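Local coordinates for ChrR-like cupin domain-containing protein (Ralstonia eutropha, PDB 3CJX), which is of unknown function but has a cupin-like fold and belongs to the ChrR-like cupin family, whose relatives often bind a metal, at residues A[36-39]-A[40-43]. Residues are numbered along the deposited sequence; the frame is centred on the assembly and turned at random.
Sequences FMDP and YNGL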
loop_
_atom_site.group_PDB
_atom_site.type_symbol
_atom_site.label_atom_id
_atom_site.label_comp_id
_atom_site.label_asym_id
_atom_site.label_seq_id
_atom_site.Cartn_x
_atom_site.Cartn_y
_atom_site.Cartn_z
ATOM N N PHE A 36 -1.352 9.582 -0.026
ATOM C CA PHE A 36 -0.651 10.357 -1.048
ATOM C C PHE A 36 -0.336 9.498 -2.266
ATOM O O PHE A 36 0.234 8.433 -2.122
ATOM C CB PHE A 36 0.645 10.931 -0.469
ATOM C CG PHE A 36 1.378 11.830 -1.409
ATOM C CD1 PHE A 36 1.093 13.178 -1.446
ATOM C CD2 PHE A 36 2.345 11.330 -2.262
ATOM C CE1 PHE A 36 1.755 14.012 -2.313
ATOM C CE2 PHE A 36 3.005 12.156 -3.136
ATOM C CZ PHE A 36 2.717 13.493 -3.162
HETATM N N MSE A 37 -0.691 9.972 -3.464
HETATM C CA MSE A 37 -0.442 9.226 -4.711
HETATM C C MSE A 37 0.120 10.101 -5.818
HETATM O O MSE A 37 -0.530 11.042 -6.268
HETATM C CB MSE A 37 -1.718 8.578 -5.195
HETATM C CG MSE A 37 -2.446 7.920 -4.085
HETATM SE SE MSE A 37 -3.358 6.380 -4.663
HETATM C CE MSE A 37 -1.814 5.200 -4.647
ATOM N N ASP A 38 1.327 9.768 -6.257
ATOM C CA ASP A 38 2.042 10.509 -7.297
ATOM C C ASP A 38 2.459 9.513 -8.362
ATOM O O ASP A 38 3.563 8.986 -8.302
ATOM C CB ASP A 38 3.274 11.202 -6.698
ATOM C CG ASP A 38 4.042 12.040 -7.709
ATOM O OD1 ASP A 38 3.864 11.838 -8.936
ATOM O OD2 ASP A 38 4.843 12.909 -7.275
ATOM N N PRO A 39 1.575 9.238 -9.335
ATOM C CA PRO A 39 1.897 8.294 -10.408
ATOM C C PRO A 39 3.060 8.709 -11.302
ATOM O O PRO A 39 3.693 7.856 -11.926
ATOM C CB PRO A 39 0.627 8.270 -11.254
ATOM C CG PRO A 39 -0.429 8.849 -10.405
ATOM C CD PRO A 39 0.224 9.796 -9.492
ATOM N N TYR A 40 3.362 9.996 -11.324
ATOM C CA TYR A 40 4.371 10.526 -12.210
ATOM C C TYR A 40 5.770 10.319 -11.632
ATOM O O TYR A 40 6.676 9.980 -12.374
ATOM C CB TYR A 40 3.998 11.969 -12.572
ATOM C CG TYR A 40 2.526 11.986 -12.949
ATOM C CD1 TYR A 40 2.089 11.387 -14.131
ATOM C CD2 TYR A 40 1.569 12.493 -12.078
ATOM C CE1 TYR A 40 0.732 11.333 -14.461
ATOM C CE2 TYR A 40 0.219 12.448 -12.397
ATOM C CZ TYR A 40 -0.197 11.862 -13.584
ATOM O OH TYR A 40 -1.545 11.844 -13.886
ATOM N N ASN A 41 5.943 10.459 -10.320
ATOM C CA ASN A 41 7.242 10.151 -9.689
ATOM C C ASN A 41 7.261 8.775 -9.075
ATOM O O ASN A 41 8.220 8.418 -8.384
ATOM C CB ASN A 41 7.560 11.151 -8.599
ATOM C CG ASN A 41 7.746 12.507 -9.136
ATOM O OD1 ASN A 41 8.207 12.684 -10.277
ATOM N ND2 ASN A 41 7.380 13.504 -8.336
ATOM N N GLY A 42 6.200 8.011 -9.300
ATOM C CA GLY A 42 6.109 6.668 -8.754
ATOM C C GLY A 42 6.239 6.671 -7.242
ATOM O O GLY A 42 7.251 6.213 -6.697
ATOM N N LEU A 43 5.236 7.215 -6.558
ATOM C CA LEU A 43 5.267 7.245 -5.096
ATOM C C LEU A 43 3.864 7.140 -4.499
ATOM O O LEU A 43 2.947 7.810 -4.967
ATOM C CB LEU A 43 5.949 8.532 -4.633
ATOM C CG LEU A 43 6.068 8.722 -3.124
ATOM C CD1 LEU A 43 6.876 7.582 -2.464
ATOM C CD2 LEU A 43 6.715 10.066 -2.898
#
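Asp-38, at the end of strand 30-38, meets Tyr-40 and Asn-41 through its carboxylate, with OD1 carrying the main bond. Asp-38 OD1 accepts a nearly straight bond from Asn-41 N at 2.9 Å, the donor lying above the carboxylate plane. A weak bond from Tyr-40 N to the same Asp-38 OD1 (3.1 Å) is consistent with an Asx turn, which the Asn-41 N bond extends by one residue. Asp-38 OD2 takes a further weak bond from the amide Asn-41 ND2 at 2.8 Å; carboxylate and amide planes are 49° apart. A chi1 of -178° sets Asp-38 CG beside its own carbonyl carbon, bringing OD1 to the two turn amides. Alongside, Pro-39 CB sits over the centre of the Tyr-40 ring, a CH-pi contact at 4.2 Å from the centroid.

Two backbone bonds close the hairpin, which joins neighbouring antiparallel strands 30-38 and 43-50 in the mixed sheet of the cupin-like fold: Asp-38 N to Leu-43 O (2.8 Å) and Leu-43 N to Asp-38 O (3.0 Å). Gly-42 and Leu-43 both face Asp-38, forming a G1 beta bulge with Gly-42 at positive phi (57°). Farther out, Pro-39 touches Ala-135 of helix 135-148. Backbone donors in the turn probably stabilise the buried Asp-38 as a carboxylate, which helps fix the hairpin's shape.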